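Local coordinates for BH2331 protein (Bacillus halodurans, PDB 1VL5) that is probably an S-adenosylmethionine-dependent methyltransferase of the methyltransferase superfamily, though its substrate is not known, at residues F152-E157 / H165-K170; K158-S163 / E197-R202; A77-N82 / V87-G92; H114-P117 / S121-S124. All coordinates share one frame; numbering follows the deposited sequence.

Interaction 1 (F152-E157 / H165-K170); sequences FYNYVE and HRAWKK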
loop_
_atom_site.group_PDB
_atom_site.type_symbol
_atom_site.label_atom_id
_atom_site.label_comp_id
_atom_site.label_asym_id
_atom_site.label_seq_id
_atom_site.Cartn_x
_atom_site.Cartn_y
_atom_site.Cartn_z
ATOM N N PHE A 152 -16.430 -9.290 -0.648
ATOM C CA PHE A 152 -16.000 -10.460 0.073
ATOM C C PHE A 152 -14.547 -10.346 0.480
ATOM O O PHE A 152 -14.202 -10.631 1.629
ATOM C CB PHE A 152 -16.229 -11.702 -0.826
ATOM C CG PHE A 152 -15.656 -12.972 -0.271
ATOM C CD1 PHE A 152 -16.317 -13.695 0.708
ATOM C CD2 PHE A 152 -14.458 -13.444 -0.716
ATOM C CE1 PHE A 152 -15.773 -14.844 1.201
ATOM C CE2 PHE A 152 -13.928 -14.570 -0.201
ATOM C CZ PHE A 152 -14.581 -15.278 0.747
ATOM N N TYR A 153 -13.705 -9.937 -0.479
ATOM C CA TYR A 153 -12.270 -9.782 -0.277
ATOM C C TYR A 153 -12.074 -8.776 0.838
ATOM O O TYR A 153 -11.352 -9.023 1.776
ATOM C CB TYR A 153 -11.554 -9.309 -1.572
ATOM C CG TYR A 153 -10.122 -8.955 -1.321
ATOM C CD1 TYR A 153 -9.201 -9.940 -1.014
ATOM C CD2 TYR A 153 -9.682 -7.615 -1.327
ATOM C CE1 TYR A 153 -7.848 -9.615 -0.726
ATOM C CE2 TYR A 153 -8.311 -7.290 -1.003
ATOM C CZ TYR A 153 -7.429 -8.291 -0.711
ATOM O OH TYR A 153 -6.090 -8.003 -0.398
ATOM N N ASN A 154 -12.762 -7.645 0.751
ATOM C CA ASN A 154 -12.611 -6.617 1.735
ATOM C C ASN A 154 -13.160 -7.044 3.127
ATOM O O ASN A 154 -12.562 -6.708 4.159
ATOM C CB ASN A 154 -13.271 -5.327 1.254
ATOM C CG ASN A 154 -12.326 -4.474 0.460
ATOM O OD1 ASN A 154 -11.316 -4.027 0.998
ATOM N ND2 ASN A 154 -12.596 -4.300 -0.840
ATOM N N TYR A 155 -14.288 -7.753 3.153
ATOM C CA TYR A 155 -14.836 -8.251 4.442
ATOM C C TYR A 155 -13.804 -9.148 5.151
ATOM O O TYR A 155 -13.498 -9.009 6.346
ATOM C CB TYR A 155 -16.150 -9.019 4.225
ATOM C CG TYR A 155 -16.652 -9.690 5.488
ATOM C CD1 TYR A 155 -17.507 -9.037 6.354
ATOM C CD2 TYR A 155 -16.235 -10.979 5.819
ATOM C CE1 TYR A 155 -17.940 -9.668 7.545
ATOM C CE2 TYR A 155 -16.653 -11.610 6.991
ATOM C CZ TYR A 155 -17.499 -10.967 7.863
ATOM O OH TYR A 155 -17.903 -11.666 9.035
ATOM N N VAL A 156 -13.207 -10.033 4.383
ATOM C CA VAL A 156 -12.157 -10.916 4.882
ATOM C C VAL A 156 -10.915 -10.177 5.398
ATOM O O VAL A 156 -10.350 -10.514 6.465
ATOM C CB VAL A 156 -11.796 -11.936 3.772
ATOM C CG1 VAL A 156 -10.602 -12.733 4.146
ATOM C CG2 VAL A 156 -13.042 -12.881 3.491
ATOM N N GLU A 157 -10.471 -9.169 4.650
ATOM C CA GLU A 157 -9.341 -8.345 5.071
ATOM C C GLU A 157 -9.588 -7.658 6.420
ATOM O O GLU A 157 -8.678 -7.570 7.290
ATOM C CB GLU A 157 -9.096 -7.268 4.022
ATOM C CG GLU A 157 -8.505 -7.766 2.766
ATOM C CD GLU A 157 -7.141 -8.362 2.993
ATOM O OE1 GLU A 157 -6.264 -7.704 3.582
ATOM O OE2 GLU A 157 -6.958 -9.512 2.574
ATOM N N HIS A 165 -9.432 -0.311 6.161
ATOM C CA HIS A 165 -10.595 0.385 5.634
ATOM C C HIS A 165 -11.099 -0.229 4.328
ATOM O O HIS A 165 -12.186 -0.833 4.264
ATOM C CB HIS A 165 -10.316 1.872 5.467
ATOM C CG HIS A 165 -11.480 2.627 4.887
ATOM N ND1 HIS A 165 -12.778 2.393 5.283
ATOM C CD2 HIS A 165 -11.548 3.591 3.939
ATOM C CE1 HIS A 165 -13.593 3.170 4.596
ATOM N NE2 HIS A 165 -12.874 3.919 3.783
ATOM N N ARG A 166 -10.317 -0.084 3.264
ATOM C CA ARG A 166 -10.762 -0.584 1.965
ATOM C C ARG A 166 -9.626 -0.741 1.003
ATOM O O ARG A 166 -8.776 0.135 0.884
ATOM C CB ARG A 166 -11.827 0.326 1.347
ATOM C CG ARG A 166 -12.265 -0.113 -0.010
ATOM C CD ARG A 166 -13.535 0.599 -0.512
ATOM N NE ARG A 166 -13.744 0.344 -1.943
ATOM C CZ ARG A 166 -14.125 -0.833 -2.456
ATOM N NH1 ARG A 166 -14.328 -1.864 -1.674
ATOM N NH2 ARG A 166 -14.263 -0.990 -3.765
ATOM N N ALA A 167 -9.588 -1.908 0.385
ATOM C CA ALA A 167 -8.810 -2.170 -0.815
ATOM C C ALA A 167 -9.715 -1.846 -1.990
ATOM O O ALA A 167 -10.732 -2.489 -2.183
ATOM C CB ALA A 167 -8.366 -3.634 -0.851
ATOM N N TRP A 168 -9.348 -0.809 -2.744
ATOM C CA TRP A 168 -10.185 -0.254 -3.763
ATOM C C TRP A 168 -9.975 -1.020 -5.064
ATOM O O TRP A 168 -8.929 -1.699 -5.246
ATOM C CB TRP A 168 -9.888 1.236 -3.929
ATOM C CG TRP A 168 -10.145 2.008 -2.702
ATOM C CD1 TRP A 168 -9.317 2.109 -1.608
ATOM C CD2 TRP A 168 -11.313 2.787 -2.388
ATOM N NE1 TRP A 168 -9.908 2.898 -0.648
ATOM C CE2 TRP A 168 -11.135 3.311 -1.095
ATOM C CE3 TRP A 168 -12.470 3.109 -3.083
ATOM C CZ2 TRP A 168 -12.083 4.132 -0.484
ATOM C CZ3 TRP A 168 -13.425 3.891 -2.460
ATOM C CH2 TRP A 168 -13.211 4.421 -1.192
ATOM N N LYS A 169 -10.982 -0.958 -5.937
ATOM C CA LYS A 169 -10.880 -1.511 -7.294
ATOM C C LYS A 169 -9.812 -0.727 -8.045
ATOM O O LYS A 169 -9.583 0.461 -7.773
ATOM C CB LYS A 169 -12.184 -1.433 -8.095
ATOM C CG LYS A 169 -13.443 -2.044 -7.430
ATOM C CD LYS A 169 -14.653 -1.772 -8.330
ATOM C CE LYS A 169 -16.052 -2.306 -7.896
ATOM N NZ LYS A 169 -16.041 -3.637 -7.333
ATOM N N LYS A 170 -9.156 -1.406 -8.978
ATOM C CA LYS A 170 -8.313 -0.745 -9.927
ATOM C C LYS A 170 -9.026 0.418 -10.626
ATOM O O LYS A 170 -8.458 1.472 -10.774
ATOM C CB LYS A 170 -7.758 -1.771 -10.920
ATOM C CG LYS A 170 -6.771 -2.747 -10.299
ATOM C CD LYS A 170 -6.107 -3.691 -11.329
ATOM C CE LYS A 170 -7.041 -4.620 -12.053
ATOM N NZ LYS A 170 -7.525 -5.717 -11.126
#

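Interaction 2 (K158-S163 / E197-R202); sequences KERDYS and EDWCDR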
loop_
_atom_site.group_PDB
_atom_site.type_symbol
_atom_site.label_atom_id
_atom_site.label_comp_id
_atom_site.label_asym_id
_atom_site.label_seq_id
_atom_site.Cartn_x
_atom_site.Cartn_y
_atom_site.Cartn_z
ATOM N N LYS A 158 -10.808 -7.160 6.577
ATOM C CA LYS A 158 -11.174 -6.469 7.797
ATOM C C LYS A 158 -11.380 -7.364 9.024
ATOM O O LYS A 158 -11.099 -6.958 10.145
ATOM C CB LYS A 158 -12.363 -5.580 7.614
ATOM C CG LYS A 158 -12.370 -4.423 8.645
ATOM C CD LYS A 158 -13.340 -3.337 8.168
ATOM C CE LYS A 158 -13.667 -2.332 9.258
ATOM N NZ LYS A 158 -12.678 -2.379 10.367
ATOM N N GLU A 159 -11.876 -8.567 8.815
ATOM C CA GLU A 159 -11.921 -9.527 9.919
ATOM C C GLU A 159 -10.552 -9.811 10.453
ATOM O O GLU A 159 -10.370 -9.935 11.624
ATOM C CB GLU A 159 -12.570 -10.820 9.472
ATOM C CG GLU A 159 -14.034 -10.694 9.295
ATOM C CD GLU A 159 -14.770 -10.211 10.531
ATOM O OE1 GLU A 159 -14.761 -10.870 11.591
ATOM O OE2 GLU A 159 -15.369 -9.137 10.409
ATOM N N ARG A 160 -9.585 -9.897 9.572
ATOM C CA ARG A 160 -8.224 -10.176 9.940
ATOM C C ARG A 160 -7.455 -8.954 10.516
ATOM O O ARG A 160 -6.611 -9.119 11.402
ATOM C CB ARG A 160 -7.553 -10.774 8.721
ATOM C CG ARG A 160 -6.079 -11.109 8.921
ATOM C CD ARG A 160 -5.289 -10.150 8.162
ATOM N NE ARG A 160 -3.882 -10.349 8.334
ATOM C CZ ARG A 160 -2.999 -9.542 7.796
ATOM N NH1 ARG A 160 -3.395 -8.485 7.066
ATOM N NH2 ARG A 160 -1.729 -9.779 7.979
ATOM N N ASP A 161 -7.776 -7.747 10.027
ATOM C CA ASP A 161 -7.154 -6.496 10.458
ATOM C C ASP A 161 -8.225 -5.444 10.645
ATOM O O ASP A 161 -8.666 -4.819 9.701
ATOM C CB ASP A 161 -6.120 -6.041 9.440
ATOM C CG ASP A 161 -5.426 -4.725 9.829
ATOM O OD1 ASP A 161 -5.663 -4.201 10.911
ATOM O OD2 ASP A 161 -4.666 -4.214 8.995
ATOM N N TYR A 162 -8.652 -5.272 11.890
ATOM C CA TYR A 162 -9.714 -4.346 12.260
ATOM C C TYR A 162 -9.447 -2.939 11.762
ATOM O O TYR A 162 -10.381 -2.195 11.512
ATOM N N SER A 163 -8.180 -2.570 11.591
ATOM C CA SER A 163 -7.854 -1.237 11.067
ATOM C C SER A 163 -7.871 -1.111 9.534
ATOM O O SER A 163 -7.545 -0.047 9.010
ATOM C CB SER A 163 -6.487 -0.806 11.591
ATOM O OG SER A 163 -5.441 -1.408 10.844
ATOM N N GLU A 197 -2.783 -19.194 7.944
ATOM C CA GLU A 197 -2.369 -19.208 9.347
ATOM C C GLU A 197 -1.330 -18.149 9.622
ATOM O O GLU A 197 -1.389 -17.463 10.643
ATOM C CB GLU A 197 -1.833 -20.602 9.762
ATOM C CG GLU A 197 -2.008 -20.903 11.241
ATOM C CD GLU A 197 -3.481 -21.014 11.681
ATOM O OE1 GLU A 197 -4.395 -21.292 10.836
ATOM O OE2 GLU A 197 -3.700 -20.856 12.900
ATOM N N ASP A 198 -0.376 -18.029 8.718
ATOM C CA ASP A 198 0.725 -17.068 8.854
ATOM C C ASP A 198 0.210 -15.632 8.732
ATOM O O ASP A 198 0.613 -14.757 9.477
ATOM C CB ASP A 198 1.785 -17.298 7.756
ATOM C CG ASP A 198 2.451 -18.686 7.823
ATOM O OD1 ASP A 198 2.401 -19.357 8.870
ATOM O OD2 ASP A 198 3.057 -19.099 6.807
ATOM N N TRP A 199 -0.630 -15.415 7.730
ATOM C CA TRP A 199 -1.281 -14.144 7.448
ATOM C C TRP A 199 -2.068 -13.688 8.651
ATOM O O TRP A 199 -2.004 -12.539 9.024
ATOM C CB TRP A 199 -2.178 -14.339 6.227
ATOM C CG TRP A 199 -3.007 -13.186 5.787
ATOM C CD1 TRP A 199 -2.577 -12.023 5.205
ATOM C CD2 TRP A 199 -4.427 -13.107 5.828
ATOM N NE1 TRP A 199 -3.636 -11.231 4.895
ATOM C CE2 TRP A 199 -4.788 -11.854 5.279
ATOM C CE3 TRP A 199 -5.429 -13.961 6.295
ATOM C CZ2 TRP A 199 -6.106 -11.450 5.151
ATOM C CZ3 TRP A 199 -6.738 -13.557 6.196
ATOM C CH2 TRP A 199 -7.065 -12.295 5.631
ATOM N N CYS A 200 -2.775 -14.613 9.279
ATOM C CA CYS A 200 -3.562 -14.318 10.480
ATOM C C CYS A 200 -2.684 -14.014 11.658
ATOM O O CYS A 200 -2.997 -13.126 12.437
ATOM C CB CYS A 200 -4.503 -15.487 10.835
ATOM S SG CYS A 200 -5.996 -15.527 9.819
ATOM N N ASP A 201 -1.616 -14.795 11.813
ATOM C CA ASP A 201 -0.745 -14.664 12.924
ATOM C C ASP A 201 0.074 -13.375 12.923
ATOM O O ASP A 201 0.482 -12.920 13.969
ATOM C CB ASP A 201 0.174 -15.878 13.034
ATOM C CG ASP A 201 -0.538 -17.122 13.578
ATOM O OD1 ASP A 201 -1.731 -17.093 13.990
ATOM O OD2 ASP A 201 0.107 -18.170 13.556
ATOM N N ARG A 202 0.297 -12.793 11.758
ATOM C CA ARG A 202 0.920 -11.475 11.646
ATOM C C ARG A 202 0.073 -10.395 12.287
ATOM O O ARG A 202 0.623 -9.436 12.812
ATOM C CB ARG A 202 1.206 -11.124 10.188
ATOM C CG ARG A 202 2.273 -12.043 9.547
ATOM C CD ARG A 202 2.885 -11.462 8.266
ATOM N NE ARG A 202 1.959 -11.390 7.126
ATOM C CZ ARG A 202 1.691 -12.374 6.256
ATOM N NH1 ARG A 202 2.229 -13.585 6.378
ATOM N NH2 ARG A 202 0.847 -12.144 5.255
#

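Interaction 3 (A77-N82 / V87-G92); sequences AFIEGN and VEYVQG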
loop_
_atom_site.group_PDB
_atom_site.type_symbol
_atom_site.label_atom_id
_atom_site.label_comp_id
_atom_site.label_asym_id
_atom_site.label_seq_id
_atom_site.Cartn_x
_atom_site.Cartn_y
_atom_site.Cartn_z
ATOM N N ALA A 77 14.850 3.489 13.560
ATOM C CA ALA A 77 15.726 2.429 14.046
ATOM C C ALA A 77 16.121 1.542 12.882
ATOM O O ALA A 77 17.274 1.219 12.741
ATOM C CB ALA A 77 15.078 1.603 15.162
ATOM N N PHE A 78 15.180 1.220 12.021
ATOM C CA PHE A 78 15.486 0.390 10.900
ATOM C C PHE A 78 16.378 1.104 9.856
ATOM O O PHE A 78 17.449 0.576 9.435
ATOM C CB PHE A 78 14.200 -0.056 10.246
ATOM C CG PHE A 78 14.416 -0.841 8.979
ATOM C CD1 PHE A 78 14.932 -2.109 9.024
ATOM C CD2 PHE A 78 14.031 -0.327 7.754
ATOM C CE1 PHE A 78 15.100 -2.843 7.865
ATOM C CE2 PHE A 78 14.204 -1.044 6.619
ATOM C CZ PHE A 78 14.716 -2.310 6.664
ATOM N N ILE A 79 15.972 2.323 9.490
ATOM C CA ILE A 79 16.653 3.080 8.440
ATOM C C ILE A 79 18.077 3.470 8.878
ATOM O O ILE A 79 19.074 3.286 8.102
ATOM C CB ILE A 79 15.771 4.288 8.007
ATOM C CG1 ILE A 79 14.508 3.787 7.325
ATOM C CG2 ILE A 79 16.576 5.319 7.127
ATOM C CD1 ILE A 79 13.389 4.810 7.242
ATOM N N GLU A 80 18.222 3.937 10.128
ATOM C CA GLU A 80 19.546 4.361 10.569
ATOM C C GLU A 80 20.447 3.143 10.816
ATOM O O GLU A 80 21.689 3.241 10.739
ATOM C CB GLU A 80 19.497 5.290 11.785
ATOM C CG GLU A 80 19.356 4.599 13.112
ATOM C CD GLU A 80 19.204 5.568 14.322
ATOM O OE1 GLU A 80 19.402 6.800 14.180
ATOM O OE2 GLU A 80 18.889 5.064 15.430
ATOM N N GLY A 81 19.818 2.015 11.142
ATOM C CA GLY A 81 20.470 0.754 11.178
ATOM C C GLY A 81 21.176 0.353 9.881
ATOM O O GLY A 81 22.223 -0.313 9.929
ATOM N N ASN A 82 20.627 0.761 8.738
ATOM C CA ASN A 82 21.272 0.522 7.436
ATOM C C ASN A 82 22.160 1.627 6.977
ATOM O O ASN A 82 22.694 1.582 5.866
ATOM C CB ASN A 82 20.231 0.221 6.372
ATOM C CG ASN A 82 19.525 -1.093 6.635
ATOM O OD1 ASN A 82 20.155 -2.073 7.039
ATOM N ND2 ASN A 82 18.220 -1.111 6.457
ATOM N N VAL A 87 17.642 11.145 5.785
ATOM C CA VAL A 87 16.209 10.917 5.943
ATOM C C VAL A 87 15.740 11.798 7.095
ATOM O O VAL A 87 16.344 11.808 8.183
ATOM C CB VAL A 87 15.831 9.442 6.278
ATOM C CG1 VAL A 87 14.297 9.301 6.422
ATOM C CG2 VAL A 87 16.395 8.451 5.232
ATOM N N GLU A 88 14.659 12.512 6.844
ATOM C CA GLU A 88 13.993 13.354 7.834
ATOM C C GLU A 88 12.636 12.725 8.196
ATOM O O GLU A 88 11.853 12.380 7.304
ATOM C CB GLU A 88 13.790 14.757 7.272
ATOM C CG GLU A 88 13.131 15.698 8.323
ATOM C CD GLU A 88 13.211 17.192 7.976
ATOM O OE1 GLU A 88 13.313 17.497 6.760
ATOM O OE2 GLU A 88 13.175 18.041 8.932
ATOM N N TYR A 89 12.369 12.581 9.491
ATOM C CA TYR A 89 11.156 11.933 10.002
ATOM C C TYR A 89 10.175 13.033 10.401
ATOM O O TYR A 89 10.519 13.983 11.145
ATOM C CB TYR A 89 11.516 10.999 11.180
ATOM C CG TYR A 89 12.584 9.960 10.768
ATOM C CD1 TYR A 89 13.931 10.246 10.837
ATOM C CD2 TYR A 89 12.214 8.714 10.261
ATOM C CE1 TYR A 89 14.900 9.308 10.420
ATOM C CE2 TYR A 89 13.146 7.785 9.814
ATOM C CZ TYR A 89 14.508 8.087 9.929
ATOM O OH TYR A 89 15.451 7.172 9.504
ATOM N N VAL A 90 8.953 12.934 9.874
ATOM C CA VAL A 90 7.951 13.983 10.014
ATOM C C VAL A 90 6.580 13.367 10.301
ATOM O O VAL A 90 6.150 12.417 9.653
ATOM C CB VAL A 90 7.871 14.901 8.731
ATOM C CG1 VAL A 90 6.740 15.975 8.873
ATOM C CG2 VAL A 90 9.245 15.574 8.447
ATOM N N GLN A 91 5.890 13.915 11.284
ATOM C CA GLN A 91 4.643 13.353 11.715
ATOM C C GLN A 91 3.499 14.099 11.045
ATOM O O GLN A 91 3.573 15.321 10.855
ATOM C CB GLN A 91 4.580 13.482 13.228
ATOM C CG GLN A 91 3.356 12.937 13.882
ATOM C CD GLN A 91 3.336 13.276 15.391
ATOM O OE1 GLN A 91 4.337 13.090 16.102
ATOM N NE2 GLN A 91 2.206 13.783 15.864
ATOM N N GLY A 92 2.444 13.366 10.660
ATOM C CA GLY A 92 1.233 13.984 10.143
ATOM C C GLY A 92 0.343 13.012 9.371
ATOM O O GLY A 92 0.650 11.813 9.205
#

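Interaction 4 (H114-P117 / S121-S124); sequences HHFP and SFVS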
loop_
_atom_site.group_PDB
_atom_site.type_symbol
_atom_site.label_atom_id
_atom_site.label_comp_id
_atom_site.label_asym_id
_atom_site.label_seq_id
_atom_site.Cartn_x
_atom_site.Cartn_y
_atom_site.Cartn_z
ATOM N N HIS A 114 -4.948 1.485 1.894
ATOM C CA HIS A 114 -6.128 0.771 2.331
ATOM C C HIS A 114 -6.515 1.014 3.813
ATOM O O HIS A 114 -7.599 0.655 4.226
ATOM C CB HIS A 114 -5.972 -0.740 2.023
ATOM C CG HIS A 114 -4.965 -1.428 2.882
ATOM N ND1 HIS A 114 -3.653 -1.580 2.508
ATOM C CD2 HIS A 114 -5.077 -2.005 4.094
ATOM C CE1 HIS A 114 -2.994 -2.206 3.465
ATOM N NE2 HIS A 114 -3.839 -2.480 4.434
ATOM N N HIS A 115 -5.654 1.658 4.594
ATOM C CA HIS A 115 -5.993 2.135 5.948
ATOM C C HIS A 115 -6.573 3.565 6.016
ATOM O O HIS A 115 -7.213 3.971 7.006
ATOM C CB HIS A 115 -4.728 2.098 6.805
ATOM C CG HIS A 115 -4.226 0.714 7.088
ATOM N ND1 HIS A 115 -4.915 -0.176 7.867
ATOM C CD2 HIS A 115 -3.091 0.084 6.715
ATOM C CE1 HIS A 115 -4.236 -1.301 7.963
ATOM N NE2 HIS A 115 -3.122 -1.169 7.274
ATOM N N PHE A 116 -6.323 4.354 4.981
ATOM C CA PHE A 116 -6.762 5.736 4.947
ATOM C C PHE A 116 -8.264 5.840 4.903
ATOM O O PHE A 116 -8.902 5.213 4.056
ATOM C CB PHE A 116 -6.215 6.418 3.683
ATOM C CG PHE A 116 -4.709 6.462 3.575
ATOM C CD1 PHE A 116 -3.878 6.115 4.625
ATOM C CD2 PHE A 116 -4.132 6.872 2.365
ATOM C CE1 PHE A 116 -2.487 6.188 4.458
ATOM C CE2 PHE A 116 -2.750 6.920 2.189
ATOM C CZ PHE A 116 -1.939 6.607 3.230
ATOM N N PRO A 117 -8.859 6.624 5.797
ATOM C CA PRO A 117 -10.297 6.756 5.753
ATOM C C PRO A 117 -10.811 7.598 4.567
ATOM O O PRO A 117 -11.935 7.412 4.115
ATOM C CB PRO A 117 -10.631 7.394 7.124
ATOM C CG PRO A 117 -9.434 8.065 7.550
ATOM C CD PRO A 117 -8.276 7.374 6.925
ATOM N N SER A 121 -8.420 12.386 -0.508
ATOM C CA SER A 121 -7.693 13.544 0.009
ATOM C C SER A 121 -6.230 13.337 0.031
ATOM O O SER A 121 -5.471 14.304 -0.117
ATOM C CB SER A 121 -8.152 13.948 1.421
ATOM O OG SER A 121 -9.550 14.056 1.458
ATOM N N PHE A 122 -5.794 12.098 0.274
ATOM C CA PHE A 122 -4.388 11.795 0.169
ATOM C C PHE A 122 -3.935 12.008 -1.295
ATOM O O PHE A 122 -2.906 12.610 -1.551
ATOM C CB PHE A 122 -4.065 10.372 0.671
ATOM C CG PHE A 122 -2.981 9.703 -0.089
ATOM C CD1 PHE A 122 -1.660 10.051 0.121
ATOM C CD2 PHE A 122 -3.271 8.699 -1.002
ATOM C CE1 PHE A 122 -0.681 9.445 -0.570
ATOM C CE2 PHE A 122 -2.247 8.079 -1.717
ATOM C CZ PHE A 122 -0.973 8.466 -1.497
ATOM N N VAL A 123 -4.727 11.544 -2.257
ATOM C CA VAL A 123 -4.345 11.683 -3.636
ATOM C C VAL A 123 -4.208 13.147 -4.033
ATOM O O VAL A 123 -3.278 13.491 -4.698
ATOM C CB VAL A 123 -5.324 10.979 -4.578
ATOM C CG1 VAL A 123 -4.836 11.165 -5.985
ATOM C CG2 VAL A 123 -5.398 9.476 -4.257
ATOM N N SER A 124 -5.135 14.004 -3.627
ATOM C CA SER A 124 -5.054 15.420 -3.978
ATOM C C SER A 124 -3.919 16.097 -3.260
ATOM O O SER A 124 -3.228 16.935 -3.851
ATOM C CB SER A 124 -6.377 16.162 -3.722
ATOM O OG SER A 124 -6.745 16.059 -2.391
#

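Interaction 1 (F152-E157 / H165-K170)
Asn154 OD1 accepts a hydrogen bond from the backbone N of Ala167 at 2.8 Å, and the same oxygen also takes one from His164 NE2. The amide of Asn154, projecting from helix 147-160, bonds to both polar backbone atoms of one residue in the loop that leads to helix 170-180: while OD1 receives Ala167 N, its ND2 donates to Ala167 O at 2.9 Å. This two-point pairing of a side-chain amide with a single residue's N-H and C=O ties the end of a helix-loop-helix connection back onto the helix that precedes it. Both bonds are nearly straight, 164° and 166° at the hydrogen, and each donor lies in the carbonyl plane of its acceptor, on a lone pair. The amide is thus probably fixed in rotation, the more so because ND2 also donates to Asp150 OD1. Arg166 NH1 comes within 3.1 Å of Asn154 ND2, but these are two donors; NH1 forms a salt bridge with the same Asp150 OD1, which probably explains their closeness. An alanine in place of Asn154 removes both amide bonds and would probably leave the N-H and C=O of Ala167 without their mates on the helix, letting the loop shift. Beside the amide, the methyl of Ala167 meets the Tyr153 ring at its edge, close to the ring plane, with CB 3.7 Å from Tyr153 CE2.

Interaction 2 (K158-S163 / E197-R202)
Arg160 lies along the indole of Trp199 from its first side-chain carbon to its guanidinium. CB starts at the far rim of the six-membered ring, 3.5 Å from Trp199 CH2, and CG stays over the same end, near CH2 and CZ3. With CG anti to the backbone N (chi1 179°) the chain heads toward helix 196-202, and a bend at chi2 lays the next carbon on the ring: CD sits over the six-membered ring, 3.6 Å from its centroid, a CH-pi contact. NE then passes above Trp199 CE2, on the side toward NE1, and donates to Trp199 O at 3.0 Å. CZ reaches the five-membered ring, 3.7 Å from its centroid and over its face, so the charge makes a cation-pi interaction; guanidinium and indole are stacked with their planes 10° apart. NH1 lies near Trp199 NE1, whereas NH2 turns back to give Trp199 O its second hydrogen bond, also 3.0 Å long. The grip is side-on, two nitrogens on one oxygen, and both N-H...O angles are bent to 142°. NE approaches from well above the carbonyl plane, while NH2 is only tilted from it. At the edge of the guanidinium, near its plane, lies Arg202 CB, 3.9 Å from Arg160 NH2; the like charge of Arg202 is also close. The stack thus joins the C-terminal turn of helix 147-160 to helix 196-202, while Phe194 of strand 183-195 and Phe240 of strand 236-250 also meet the Trp199 ring, linking the pair of helices to the antiparallel part of the sheet.

Interaction 3 (A77-N82 / V87-G92)
The Tyr89 ring carries Val87 CG1 on one face, 3.7 Å above its plane and offset toward the rim, while Ile79 CD1 meets it at the edge, 3.9 Å from Tyr89 CE2. Ile79 and Tyr89 approach from opposite directions, and the phenol oxygen makes the nearest contact, with Tyr89 OH 3.2 Å from Ile79 CG2 and almost as near to Ile79 CB. Both branches of the isoleucine are used. CG2, anti to the backbone N, points to the hydroxyl and also to Val87 CG2 at 3.7 Å; CG1, anti to the carbonyl carbon (chi1 -67°), carries CD1 along to the ring edge. The elements are the helix and second strand of a beta-alpha-beta unit formed by strand 61-66, helix 69-81 and strand 87-91, part of the Rossmann-like methyltransferase domain. The axes of helix 77-81 and strand 87-91, taken over these short segments, run antiparallel, at 174°, with a closest approach of 10.6 Å, a spacing that these side chains bridge. Val87 and Tyr89, two apart on the strand, both direct CB toward the helix, which is why one isoleucine can meet both. Leu72 and Arg76 of the same helix also touch Tyr89, and Ala64 of strand 61-66 touches both Val87 and Tyr89. Ile79 also touches Ala52 and Asn53 of helix 50-55, Ala52 belonging to a sequence that resembles the Gly-rich Rossmann pattern.

Interaction 4 (H114-P117 / S121-S124)
Phe116 and Phe122 are brought together by two different first torsions. In Phe116 CG lies anti to the carbonyl carbon (chi1 -61°), which swings the ring from the loop toward helix 119-129; in Phe122 chi1 is 145°, away from the usual staggered positions, a turn that leaves a ring face toward the incoming edge. The result is a T-shaped aromatic pair, the edge of Phe116 directed at the face of Phe122, with ring centroids 5.1 Å apart and planes inclined by 64°. One atom does most of the touching: Phe116 CE2 stands 3.6 Å above the plane of the Phe122 ring, offset toward its rim, and lies 3.6 Å from Phe122 CG. Its neighbour Phe116 CD2 reaches the root of the same side chain, 3.9 Å from Phe122 CB, so the approach falls on the CB side of the ring rather than on its centre. With no polar atom taking part between the two segments, the contact rests on van der Waals and aromatic quadrupole terms. A serine in place of Phe122 removes the face that receives CE2 and would probably open a gap beside Phe116, whose ring could then turn more freely. Ala94 and Cys109 each touch both rings, and Leu138 of strand 134-142 touches Phe122, so the pair is packed against two neighbouring parallel strands of the sheet. The arrangement belongs to the strand-loop-helix passage of a Rossmann-like fold, where the connection leaving strand 104-110 folds against the first turn of helix 119-129.

In the fold
Along the chain, interaction 3 comes first, then interaction 4, while interactions 1 and 2 follow with alternating segments and share helix 147-160. Interactions 3 and 4 both belong to the Rossmann-like methyltransferase domain: interaction 3 packs helix 69-81 on strand 87-91, and interaction 4 lies just after strand 104-110, with centres about 22 Å apart and no touch. Interactions 1 and 2, centres about 13 Å apart, meet where Trp199 packs on Val156 and Glu157. The 114-117 loop touches both of them: His114 O probably accepts from His165 N and Arg166 N, and His115 ND1 probably bonds Ser163 O. Interaction 3 lies across the chain's centre from interaction 1, about 30 Å between centres, with no touch.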